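Local structure of putative esterase (Uncultured bacterium, 7C4D) at residues A[17-22]-A[41-46]. The protein probably hydrolyses carboxylic ester bonds, as a marine bacterial esterase with the alpha/beta hydrolase fold. Residues are numbered along the deposited sequence; the frame is centred on the assembly and turned at random. Where two conformers were deposited one is given.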
loop_
_atom_site.group_PDB
_atom_site.type_symbol
_atom_site.label_atom_id
_atom_site.label_comp_id
_atom_site.label_asym_id
_atom_site.label_seq_id
_atom_site.Cartn_x
_atom_site.Cartn_y
_atom_site.Cartn_z
ATOM N N ARG A 17 -13.154 0.604 6.568
ATOM C CA ARG A 17 -13.575 1.145 7.854
ATOM C C ARG A 17 -13.356 2.660 7.819
ATOM O O ARG A 17 -12.378 3.134 7.235
ATOM C CB ARG A 17 -12.732 0.534 8.982
ATOM C CG ARG A 17 -13.052 -0.918 9.302
ATOM C CD ARG A 17 -12.607 -1.354 10.693
ATOM N NE ARG A 17 -11.160 -1.322 10.846
ATOM C CZ ARG A 17 -10.512 -0.561 11.730
ATOM N NH1 ARG A 17 -9.188 -0.581 11.808
ATOM N NH2 ARG A 17 -11.206 0.196 12.559
ATOM N N LYS A 18 -14.262 3.417 8.444
ATOM C CA LYS A 18 -14.197 4.875 8.461
ATOM C C LYS A 18 -13.961 5.369 9.889
ATOM O O LYS A 18 -14.682 4.980 10.785
ATOM C CB LYS A 18 -15.506 5.441 7.909
ATOM C CG LYS A 18 -15.611 6.958 7.912
ATOM C CD LYS A 18 -16.803 7.419 7.134
ATOM C CE LYS A 18 -17.150 8.851 7.430
ATOM N NZ LYS A 18 -18.448 9.189 6.813
ATOM N N LYS A 19 -12.918 6.170 10.095
ATOM C CA LYS A 19 -12.651 6.849 11.351
ATOM C C LYS A 19 -12.758 8.346 11.091
ATOM O O LYS A 19 -12.073 8.862 10.204
ATOM C CB LYS A 19 -11.225 6.541 11.821
ATOM C CG LYS A 19 -10.791 5.070 11.813
ATOM C CD LYS A 19 -11.513 4.192 12.821
ATOM C CE LYS A 19 -11.323 4.616 14.258
ATOM N NZ LYS A 19 -12.306 3.943 15.129
ATOM N N GLY A 20 -13.635 9.020 11.840
ATOM C CA GLY A 20 -13.800 10.462 11.749
ATOM C C GLY A 20 -15.114 10.785 11.049
ATOM O O GLY A 20 -15.431 10.160 10.037
ATOM N N GLU A 21 -15.848 11.771 11.597
ATOM C CA GLU A 21 -17.171 12.158 11.127
ATOM C C GLU A 21 -17.143 13.498 10.378
ATOM O O GLU A 21 -18.059 13.784 9.614
ATOM C CB GLU A 21 -18.147 12.178 12.307
ATOM C CG GLU A 21 -19.483 11.503 12.015
ATOM C CD GLU A 21 -20.717 12.163 12.619
ATOM O OE1 GLU A 21 -20.612 12.746 13.721
ATOM O OE2 GLU A 21 -21.786 12.102 11.979
ATOM N N SER A 22 -16.104 14.319 10.571
ATOM C CA SER A 22 -16.048 15.614 9.893
ATOM C C SER A 22 -14.677 15.917 9.285
ATOM O O SER A 22 -13.648 15.381 9.711
ATOM C CB SER A 22 -16.575 16.742 10.760
ATOM O OG SER A 22 -15.711 16.960 11.861
ATOM N N SER A 41 -3.210 3.149 13.963
ATOM C CA SER A 41 -2.552 4.093 14.831
ATOM C C SER A 41 -2.391 5.460 14.152
ATOM O O SER A 41 -2.539 6.467 14.825
ATOM C CB SER A 41 -1.242 3.488 15.277
ATOM O OG SER A 41 -0.442 4.420 15.975
ATOM N N ILE A 42 -2.099 5.513 12.835
ATOM C CA ILE A 42 -1.998 6.778 12.115
ATOM C C ILE A 42 -3.377 7.426 11.899
ATOM O O ILE A 42 -3.535 8.636 12.104
ATOM C CB ILE A 42 -1.103 6.664 10.861
ATOM C CG1 ILE A 42 0.358 6.747 11.288
ATOM C CG2 ILE A 42 -1.448 7.707 9.757
ATOM C CD1 ILE A 42 1.257 5.942 10.442
ATOM N N ALA A 43 -4.398 6.612 11.597
ATOM C CA ALA A 43 -5.756 7.079 11.395
ATOM C C ALA A 43 -6.344 7.573 12.710
ATOM O O ALA A 43 -7.382 8.243 12.707
ATOM C CB ALA A 43 -6.624 5.951 10.912
ATOM N N ASN A 44 -5.758 7.084 13.813
ATOM C CA ASN A 44 -6.176 7.499 15.145
ATOM C C ASN A 44 -5.922 8.989 15.334
ATOM O O ASN A 44 -6.832 9.647 15.749
ATOM C CB ASN A 44 -5.645 6.634 16.289
ATOM C CG ASN A 44 -6.601 5.500 16.622
ATOM O OD1 ASN A 44 -7.787 5.524 16.260
ATOM N ND2 ASN A 44 -6.083 4.477 17.288
ATOM N N GLU A 45 -4.735 9.494 14.982
ATOM C CA GLU A 45 -4.463 10.922 14.914
ATOM C C GLU A 45 -5.200 11.648 13.780
ATOM O O GLU A 45 -5.854 12.660 14.055
ATOM C CB GLU A 45 -2.964 11.170 15.017
ATOM C CG GLU A 45 -2.487 10.784 16.400
ATOM C CD GLU A 45 -1.038 11.061 16.720
ATOM O OE1 GLU A 45 -0.541 12.161 16.385
ATOM O OE2 GLU A 45 -0.406 10.179 17.317
ATOM N N LEU A 46 -5.145 11.120 12.538
ATOM C CA LEU A 46 -5.683 11.817 11.368
ATOM C C LEU A 46 -7.198 12.023 11.440
ATOM O O LEU A 46 -7.698 12.977 10.871
ATOM C CB LEU A 46 -5.224 11.176 10.052
ATOM C CG LEU A 46 -3.701 11.064 9.809
ATOM C CD1 LEU A 46 -3.414 10.454 8.440
ATOM C CD2 LEU A 46 -3.036 12.428 9.863
#
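Lys19 and Ala43 bring the two backbones closest, with their CA atoms 6.9 Å apart. Lys19 ends the strand part of 17-22, and at Gly20 the chain leaves as a loop, while 41-46 is helical, its last turn closed by the bond from Leu46 N to Ile42 O at 3.0 Å.

Lys19 supplies the strand's side of the contact. Its CB points toward the helix and comes 4.3 Å from the carbonyl O of Ala43, and its CG is 4.4 Å from the methyl CB of that alanine, a loose aliphatic approach. Bends at chi2 (-67°) and chi3 (-60°) then fold the chain instead of extending it, which carries CE to 4.2 Å from Asn44 OD1. The CB of Asn44 points away from the strand, but its OD1 end comes nearer, and the folded lysine chain and the amide meet at a slant.

The setting is the edge of the alpha/beta hydrolase sheet. Strand 16-19 is one of its two outermost strands and runs antiparallel to 51-55, with Lys19 bonded through its backbone to Val52; helix 40-46 lies in the beta-alpha-beta crossover that joins the parallel neighbours 25-29 and 51-55. The methyl of Ala43 also touches Val52 and Leu54, and Leu46 packs on Thr267 and Leu268 of helix 260-270.

With 96 Å² buried in total and neither a hydrogen bond nor a salt bridge between the segments, the direct contact is slight. Its chemistry is that of a lysine's methylenes lying by a buried alanine and a partly exposed amide, which implies loose, nonspecific apposition at the margin of the helix-sheet interface, with no polar link between the lysine's end and 41-46: Lys19 NZ stays 4.9 Å from Asn44 OD1.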